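Local coordinates for Serine/threonine-protein kinase Tel1 (Chaetomium thermophilum, PDB 6SKY) that is a protein kinase of the ATM subfamily that transfers phosphate from ATP to serine and threonine, probably to activate checkpoint signalling after DNA damage, at residues F2373-I2378 with N2412-K2417; A2400-K2405 with K2447-L2452. All blocks are in the same frame, centred on the assembly; numbering follows the deposited sequence.

Interaction 1: residues F2373-I2378 with N2412-K2417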
ATOM      1  N   PHE A2373      36.058   8.333   2.038  1.00 40.52           N
ATOM      2  CA  PHE A2373      34.935   7.522   1.584  1.00 40.52           C
ATOM      3  C   PHE A2373      35.264   6.786   0.297  1.00 40.52           C
ATOM      4  O   PHE A2373      34.880   5.627   0.124  1.00 40.52           O
ATOM      5  CB  PHE A2373      33.697   8.384   1.386  1.00 40.52           C
ATOM      6  CG  PHE A2373      32.894   8.569   2.623  1.00 40.52           C
ATOM      7  CD1 PHE A2373      32.859   7.594   3.589  1.00 40.52           C
ATOM      8  CD2 PHE A2373      32.178   9.726   2.825  1.00 40.52           C
ATOM      9  CE1 PHE A2373      32.125   7.764   4.720  1.00 40.52           C
ATOM     10  CE2 PHE A2373      31.445   9.899   3.959  1.00 40.52           C
ATOM     11  CZ  PHE A2373      31.418   8.918   4.905  1.00 40.52           C
ATOM     12  N   LEU A2374      35.971   7.440  -0.623  1.00 37.97           N
ATOM     13  CA  LEU A2374      36.340   6.783  -1.872  1.00 37.97           C
ATOM     14  C   LEU A2374      37.267   5.601  -1.624  1.00 37.97           C
ATOM     15  O   LEU A2374      37.089   4.523  -2.206  1.00 37.97           O
ATOM     16  CB  LEU A2374      36.996   7.785  -2.812  1.00 37.97           C
ATOM     17  CG  LEU A2374      37.435   7.247  -4.164  1.00 37.97           C
ATOM     18  CD1 LEU A2374      36.233   7.007  -5.031  1.00 37.97           C
ATOM     19  CD2 LEU A2374      38.378   8.216  -4.818  1.00 37.97           C
ATOM     20  N   LYS A2375      38.281   5.792  -0.781  1.00 37.02           N
ATOM     21  CA  LYS A2375      39.167   4.686  -0.434  1.00 37.02           C
ATOM     22  C   LYS A2375      38.387   3.499   0.104  1.00 37.02           C
ATOM     23  O   LYS A2375      38.565   2.364  -0.350  1.00 37.02           O
ATOM     24  CB  LYS A2375      40.196   5.133   0.597  1.00 37.02           C
ATOM     25  CG  LYS A2375      41.454   5.707   0.025  1.00 37.02           C
ATOM     26  CD  LYS A2375      42.369   6.166   1.136  1.00 37.02           C
ATOM     27  CE  LYS A2375      43.624   6.815   0.588  1.00 37.02           C
ATOM     28  NZ  LYS A2375      44.531   7.317   1.660  1.00 37.02           N
ATOM     29  N   LEU A2376      37.525   3.743   1.091  1.00 32.54           N
ATOM     30  CA  LEU A2376      36.795   2.642   1.709  1.00 32.54           C
ATOM     31  C   LEU A2376      35.868   1.963   0.714  1.00 32.54           C
ATOM     32  O   LEU A2376      35.727   0.737   0.728  1.00 32.54           O
ATOM     33  CB  LEU A2376      36.007   3.143   2.909  1.00 32.54           C
ATOM     34  CG  LEU A2376      36.833   3.643   4.081  1.00 32.54           C
ATOM     35  CD1 LEU A2376      35.920   4.192   5.136  1.00 32.54           C
ATOM     36  CD2 LEU A2376      37.653   2.515   4.627  1.00 32.54           C
ATOM     37  N   CYS A2377      35.245   2.738  -0.169  1.00 32.42           N
ATOM     38  CA  CYS A2377      34.334   2.166  -1.151  1.00 32.42           C
ATOM     39  C   CYS A2377      35.064   1.218  -2.089  1.00 32.42           C
ATOM     40  O   CYS A2377      34.636   0.077  -2.295  1.00 32.42           O
ATOM     41  CB  CYS A2377      33.659   3.290  -1.932  1.00 32.42           C
ATOM     42  SG  CYS A2377      32.309   2.789  -2.985  1.00 32.42           S
ATOM     43  N   ILE A2378      36.177   1.669  -2.665  1.00 30.84           N
ATOM     44  CA  ILE A2378      36.887   0.822  -3.617  1.00 30.84           C
ATOM     45  C   ILE A2378      37.450  -0.410  -2.924  1.00 30.84           C
ATOM     46  O   ILE A2378      37.326  -1.537  -3.428  1.00 30.84           O
ATOM     47  CB  ILE A2378      37.984   1.626  -4.333  1.00 30.84           C
ATOM     48  CG1 ILE A2378      37.371   2.458  -5.448  1.00 30.84           C
ATOM     49  CG2 ILE A2378      39.023   0.712  -4.908  1.00 30.84           C
ATOM     50  CD1 ILE A2378      38.362   3.264  -6.194  1.00 30.84           C
ATOM     51  N   ASN A2412      43.988   4.621  -7.434  1.00 43.96           N
ATOM     52  CA  ASN A2412      44.893   3.684  -8.076  1.00 43.96           C
ATOM     53  C   ASN A2412      45.774   2.969  -7.068  1.00 43.96           C
ATOM     54  O   ASN A2412      46.104   1.802  -7.270  1.00 43.96           O
ATOM     55  CB  ASN A2412      45.728   4.401  -9.124  1.00 43.96           C
ATOM     56  CG  ASN A2412      44.885   4.952 -10.241  1.00 43.96           C
ATOM     57  OD1 ASN A2412      43.895   4.349 -10.630  1.00 43.96           O
ATOM     58  ND2 ASN A2412      45.262   6.109 -10.755  1.00 43.96           N
ATOM     59  N   GLU A2413      46.134   3.618  -5.961  1.00 43.88           N
ATOM     60  CA  GLU A2413      46.896   2.905  -4.941  1.00 43.88           C
ATOM     61  C   GLU A2413      46.057   1.824  -4.276  1.00 43.88           C
ATOM     62  O   GLU A2413      46.534   0.700  -4.068  1.00 43.88           O
ATOM     63  CB  GLU A2413      47.432   3.875  -3.894  1.00 43.88           C
ATOM     64  CG  GLU A2413      48.422   4.877  -4.438  1.00 43.88           C
ATOM     65  CD  GLU A2413      49.564   4.231  -5.194  1.00 43.88           C
ATOM     66  OE1 GLU A2413      50.003   3.132  -4.794  1.00 43.88           O
ATOM     67  OE2 GLU A2413      50.023   4.825  -6.190  1.00 43.88           O
ATOM     68  N   VAL A2414      44.803   2.133  -3.945  1.00 38.51           N
ATOM     69  CA  VAL A2414      43.953   1.117  -3.330  1.00 38.51           C
ATOM     70  C   VAL A2414      43.730  -0.050  -4.286  1.00 38.51           C
ATOM     71  O   VAL A2414      43.782  -1.225  -3.890  1.00 38.51           O
ATOM     72  CB  VAL A2414      42.622   1.733  -2.875  1.00 38.51           C
ATOM     73  CG1 VAL A2414      41.753   0.679  -2.258  1.00 38.51           C
ATOM     74  CG2 VAL A2414      42.877   2.829  -1.894  1.00 38.51           C
ATOM     75  N   VAL A2415      43.476   0.254  -5.558  1.00 34.99           N
ATOM     76  CA  VAL A2415      43.253  -0.802  -6.536  1.00 34.99           C
ATOM     77  C   VAL A2415      44.504  -1.638  -6.709  1.00 34.99           C
ATOM     78  O   VAL A2415      44.439  -2.868  -6.772  1.00 34.99           O
ATOM     79  CB  VAL A2415      42.789  -0.204  -7.870  1.00 34.99           C
ATOM     80  CG1 VAL A2415      42.796  -1.263  -8.927  1.00 34.99           C
ATOM     81  CG2 VAL A2415      41.412   0.372  -7.723  1.00 34.99           C
ATOM     82  N   LYS A2416      45.665  -0.991  -6.794  1.00 38.85           N
ATOM     83  CA  LYS A2416      46.914  -1.730  -6.896  1.00 38.85           C
ATOM     84  C   LYS A2416      47.075  -2.680  -5.731  1.00 38.85           C
ATOM     85  O   LYS A2416      47.549  -3.808  -5.897  1.00 38.85           O
ATOM     86  CB  LYS A2416      48.090  -0.766  -6.946  1.00 38.85           C
ATOM     87  CG  LYS A2416      49.422  -1.463  -6.829  1.00 38.85           C
ATOM     88  CD  LYS A2416      50.556  -0.479  -6.729  1.00 38.85           C
ATOM     89  CE  LYS A2416      51.869  -1.202  -6.542  1.00 38.85           C
ATOM     90  NZ  LYS A2416      53.001  -0.253  -6.451  1.00 38.85           N
ATOM     91  N   LYS A2417      46.671  -2.249  -4.541  1.00 38.99           N
ATOM     92  CA  LYS A2417      46.871  -3.086  -3.369  1.00 38.99           C
ATOM     93  C   LYS A2417      45.939  -4.292  -3.364  1.00 38.99           C
ATOM     94  O   LYS A2417      46.341  -5.383  -2.952  1.00 38.99           O
ATOM     95  CB  LYS A2417      46.688  -2.254  -2.109  1.00 38.99           C
ATOM     96  CG  LYS A2417      47.153  -2.937  -0.856  1.00 38.99           C
ATOM     97  CD  LYS A2417      47.006  -2.020   0.328  1.00 38.99           C
ATOM     98  CE  LYS A2417      47.275  -2.753   1.620  1.00 38.99           C
ATOM     99  NZ  LYS A2417      47.034  -1.868   2.787  1.00 38.99           N
TER

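Interaction 2: residues A2400-K2405 with K2447-L2452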
ATOM      1  N   ALA A2400      32.839   0.969 -12.989  1.00 33.13           N
ATOM      2  CA  ALA A2400      32.415   2.345 -13.226  1.00 33.13           C
ATOM      3  C   ALA A2400      33.133   3.303 -12.287  1.00 33.13           C
ATOM      4  O   ALA A2400      33.666   4.337 -12.712  1.00 33.13           O
ATOM      5  CB  ALA A2400      30.904   2.458 -13.058  1.00 33.13           C
ATOM      6  N   LEU A2401      33.180   2.957 -11.002  1.00 32.62           N
ATOM      7  CA  LEU A2401      33.790   3.829 -10.010  1.00 32.62           C
ATOM      8  C   LEU A2401      35.282   4.000 -10.247  1.00 32.62           C
ATOM      9  O   LEU A2401      35.833   5.074 -10.003  1.00 32.62           O
ATOM     10  CB  LEU A2401      33.528   3.263  -8.626  1.00 32.62           C
ATOM     11  CG  LEU A2401      33.956   4.080  -7.427  1.00 32.62           C
ATOM     12  CD1 LEU A2401      33.124   5.324  -7.348  1.00 32.62           C
ATOM     13  CD2 LEU A2401      33.767   3.238  -6.210  1.00 32.62           C
ATOM     14  N   TRP A2402      35.958   2.958 -10.713  1.00 32.35           N
ATOM     15  CA  TRP A2402      37.392   3.053 -10.939  1.00 32.35           C
ATOM     16  C   TRP A2402      37.705   3.812 -12.212  1.00 32.35           C
ATOM     17  O   TRP A2402      38.689   4.550 -12.266  1.00 32.35           O
ATOM     18  CB  TRP A2402      38.008   1.665 -11.007  1.00 32.35           C
ATOM     19  CG  TRP A2402      39.481   1.666 -11.183  1.00 32.35           C
ATOM     20  CD1 TRP A2402      40.360   2.570 -10.690  1.00 32.35           C
ATOM     21  CD2 TRP A2402      40.254   0.710 -11.903  1.00 32.35           C
ATOM     22  NE1 TRP A2402      41.635   2.238 -11.052  1.00 32.35           N
ATOM     23  CE2 TRP A2402      41.595   1.096 -11.801  1.00 32.35           C
ATOM     24  CE3 TRP A2402      39.939  -0.442 -12.625  1.00 32.35           C
ATOM     25  CZ2 TRP A2402      42.618   0.378 -12.392  1.00 32.35           C
ATOM     26  CZ3 TRP A2402      40.955  -1.151 -13.206  1.00 32.35           C
ATOM     27  CH2 TRP A2402      42.277  -0.742 -13.088  1.00 32.35           C
ATOM     28  N   LEU A2403      36.897   3.636 -13.256  1.00 34.88           N
ATOM     29  CA  LEU A2403      37.164   4.352 -14.493  1.00 34.88           C
ATOM     30  C   LEU A2403      36.832   5.829 -14.366  1.00 34.88           C
ATOM     31  O   LEU A2403      37.424   6.650 -15.067  1.00 34.88           O
ATOM     32  CB  LEU A2403      36.388   3.730 -15.648  1.00 34.88           C
ATOM     33  CG  LEU A2403      36.773   2.307 -16.052  1.00 34.88           C
ATOM     34  CD1 LEU A2403      36.147   1.941 -17.373  1.00 34.88           C
ATOM     35  CD2 LEU A2403      38.267   2.145 -16.116  1.00 34.88           C
ATOM     36  N   GLU A2404      35.899   6.194 -13.484  1.00 42.13           N
ATOM     37  CA  GLU A2404      35.667   7.615 -13.242  1.00 42.13           C
ATOM     38  C   GLU A2404      36.870   8.271 -12.581  1.00 42.13           C
ATOM     39  O   GLU A2404      37.179   9.433 -12.859  1.00 42.13           O
ATOM     40  CB  GLU A2404      34.427   7.815 -12.383  1.00 42.13           C
ATOM     41  CG  GLU A2404      33.131   7.622 -13.127  1.00 42.13           C
ATOM     42  CD  GLU A2404      31.921   7.671 -12.215  1.00 42.13           C
ATOM     43  OE1 GLU A2404      32.079   8.052 -11.037  1.00 42.13           O
ATOM     44  OE2 GLU A2404      30.814   7.319 -12.673  1.00 42.13           O
ATOM     45  N   LYS A2405      37.559   7.546 -11.709  1.00 44.17           N
ATOM     46  CA  LYS A2405      38.660   8.070 -10.911  1.00 44.17           C
ATOM     47  C   LYS A2405      40.012   7.595 -11.425  1.00 44.17           C
ATOM     48  O   LYS A2405      40.912   7.300 -10.646  1.00 44.17           O
ATOM     49  CB  LYS A2405      38.505   7.666  -9.453  1.00 44.17           C
ATOM     50  CG  LYS A2405      37.149   7.934  -8.890  1.00 44.17           C
ATOM     51  CD  LYS A2405      36.909   9.406  -8.780  1.00 44.17           C
ATOM     52  CE  LYS A2405      35.618   9.683  -8.067  1.00 44.17           C
ATOM     53  NZ  LYS A2405      35.563  11.097  -7.640  1.00 44.17           N
ATOM     54  N   LYS A2447      49.135   0.587 -16.109  1.00 40.07           N
ATOM     55  CA  LYS A2447      49.864  -0.603 -15.699  1.00 40.07           C
ATOM     56  C   LYS A2447      48.970  -1.579 -14.954  1.00 40.07           C
ATOM     57  O   LYS A2447      49.249  -2.779 -14.940  1.00 40.07           O
ATOM     58  CB  LYS A2447      51.063  -0.219 -14.844  1.00 40.07           C
ATOM     59  CG  LYS A2447      52.131   0.501 -15.622  1.00 40.07           C
ATOM     60  CD  LYS A2447      53.338   0.787 -14.766  1.00 40.07           C
ATOM     61  CE  LYS A2447      54.508   1.235 -15.619  1.00 40.07           C
ATOM     62  NZ  LYS A2447      55.755   1.350 -14.822  1.00 40.07           N
ATOM     63  N   LEU A2448      47.899  -1.090 -14.333  1.00 35.04           N
ATOM     64  CA  LEU A2448      46.937  -1.990 -13.709  1.00 35.04           C
ATOM     65  C   LEU A2448      45.944  -2.531 -14.724  1.00 35.04           C
ATOM     66  O   LEU A2448      45.595  -3.715 -14.686  1.00 35.04           O
ATOM     67  CB  LEU A2448      46.196  -1.274 -12.587  1.00 35.04           C
ATOM     68  CG  LEU A2448      47.017  -0.761 -11.413  1.00 35.04           C
ATOM     69  CD1 LEU A2448      46.185   0.173 -10.587  1.00 35.04           C
ATOM     70  CD2 LEU A2448      47.485  -1.912 -10.581  1.00 35.04           C
ATOM     71  N   LEU A2449      45.498  -1.686 -15.651  1.00 32.44           N
ATOM     72  CA  LEU A2449      44.499  -2.106 -16.621  1.00 32.44           C
ATOM     73  C   LEU A2449      45.062  -3.123 -17.601  1.00 32.44           C
ATOM     74  O   LEU A2449      44.389  -4.100 -17.944  1.00 32.44           O
ATOM     75  CB  LEU A2449      43.965  -0.886 -17.358  1.00 32.44           C
ATOM     76  CG  LEU A2449      42.754  -1.103 -18.245  1.00 32.44           C
ATOM     77  CD1 LEU A2449      41.673  -1.770 -17.459  1.00 32.44           C
ATOM     78  CD2 LEU A2449      42.278   0.211 -18.757  1.00 32.44           C
ATOM     79  N   ILE A2450      46.295  -2.919 -18.060  1.00 34.17           N
ATOM     80  CA  ILE A2450      46.895  -3.853 -19.001  1.00 34.17           C
ATOM     81  C   ILE A2450      47.158  -5.194 -18.332  1.00 34.17           C
ATOM     82  O   ILE A2450      46.965  -6.252 -18.938  1.00 34.17           O
ATOM     83  CB  ILE A2450      48.170  -3.237 -19.594  1.00 34.17           C
ATOM     84  CG1 ILE A2450      47.785  -2.246 -20.686  1.00 34.17           C
ATOM     85  CG2 ILE A2450      49.088  -4.304 -20.127  1.00 34.17           C
ATOM     86  CD1 ILE A2450      48.936  -1.473 -21.236  1.00 34.17           C
ATOM     87  N   ASP A2451      47.560  -5.175 -17.064  1.00 33.47           N
ATOM     88  CA  ASP A2451      47.799  -6.425 -16.356  1.00 33.47           C
ATOM     89  C   ASP A2451      46.500  -7.173 -16.107  1.00 33.47           C
ATOM     90  O   ASP A2451      46.452  -8.401 -16.225  1.00 33.47           O
ATOM     91  CB  ASP A2451      48.523  -6.144 -15.047  1.00 33.47           C
ATOM     92  CG  ASP A2451      48.984  -7.402 -14.358  1.00 33.47           C
ATOM     93  OD1 ASP A2451      49.648  -8.227 -15.015  1.00 33.47           O
ATOM     94  OD2 ASP A2451      48.697  -7.566 -13.156  1.00 33.47           O
ATOM     95  N   LEU A2452      45.427  -6.454 -15.782  1.00 31.02           N
ATOM     96  CA  LEU A2452      44.137  -7.104 -15.597  1.00 31.02           C
ATOM     97  C   LEU A2452      43.633  -7.718 -16.894  1.00 31.02           C
ATOM     98  O   LEU A2452      43.142  -8.852 -16.899  1.00 31.02           O
ATOM     99  CB  LEU A2452      43.125  -6.105 -15.053  1.00 31.02           C
ATOM    100  CG  LEU A2452      41.688  -6.583 -14.900  1.00 31.02           C
ATOM    101  CD1 LEU A2452      41.580  -7.523 -13.738  1.00 31.02           C
ATOM    102  CD2 LEU A2452      40.773  -5.411 -14.716  1.00 31.02           C
TER

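Interaction 1: residues F2373-I2378 with N2412-K2417
Lys2375 and Ile2378 meet Val2414 and Val2415 in a wholly apolar helix-to-helix contact within the FAT region, about 42 Å from the centre of the chain, between the long helix 2348-2387 and the short helix 2409-2418. The axes of segments 2373-2378 and 2412-2417 run nearly the same way, 23° apart, and approach to 9.6 Å. The backbones are nearest where the CA atoms of Lys2375 and Val2414 lie 6.6 Å apart.

Val2414 points toward the long helix and divides its two methyls between two partners. CG2 takes the aliphatic start of Lys2375, 3.7 Å from that residue's CG; the rest of the lysine chain runs on extended from there, and Lys2375 is exposed. CG1 turns to Ile2378, lying 3.8 Å from its CG2.

This is the all-helical packing of the FAT domain, a TPR-like alpha solenoid, here joining two helices that have helix 2394-2404 between them in the chain. Ile2378 puts its branch methyl, not its longer arm, into the seam: with CG1 beside the backbone N (chi1 -80°), CG2 is anti to that N, which places it against Val2415 CG2 as well, at 3.7 Å. One methyl thus touches both valines. Helix 2394-2404 packs on the same residues, Leu2401 touching Ile2378, and Phe2398 and Trp2402 touching Val2415.

Interaction 2: residues A2400-K2405 with K2447-L2452
Trp2402 reaches out from the last turn of helix 2394-2404 and lays the edge of its indole against helix 2444-2459, with no hydrogen bond passing between the two segments. Taken in order along 2447-2452, the first residue to meet it is Leu2448. Its CB lies 3.9 Å from Trp2402 CZ2 and nearly as close to CH2, while CD1 comes to 4.0 Å from CZ2. CB meets the edge of the six-membered ring near its plane, whereas CD1 stands to one side of that plane. Leu2448 also touches Val2415 and Lys2416 of helix 2409-2418.

Leu2449 follows at the neighbouring stretch of the same ring edge. Its backbone N lies 4.2 Å from Trp2402 CH2, near the ring plane, and its CD1 makes a looser apolar approach to CZ3 at 4.4 Å. Leu2449 also packs on Leu2434, as does Leu2452, one turn further on from Leu2448.

What brings the ring here is the first torsion of Trp2402, which sets CG anti to the backbone N (chi1 -178°) and extends the indole away from its own helix. NE1 donates a hydrogen bond to Asn2412 OD1, and Phe2445 meets the indole edge-to-face. With its polar N-H satisfied, the large ring can be buried among leucines. Just past it the helix ends, Lys2405 being the first residue to leave helical backbone angles. Here a buried indole joins two helices of the TPR-like alpha solenoid of the FAT domain, separated in the chain by helix 2409-2418 and helix 2431-2434.

Interactions 1 and 2 are neighbouring parts of the same group of helices, their centres 11 Å apart. Their segments alternate along the chain, so 2400-2405 falls between the two halves of interaction 1, and 2412-2417 between those of interaction 2. The probable hydrogen bond from Trp2402 NE1 to Asn2412 OD1, 3.1 Å long, joins them directly. Apolar contacts complete the junction: Cys2377 SG lies 3.6 Å from Leu2401 CD2, and Leu2448 CD1 lies 3.7 Å from Asn2412 O. Helix 2409-2418 is thus packed by both helix 2348-2387 and helix 2444-2459. Both contacts lie away from the nucleotide pocket and the magnesium site of the kinase domain.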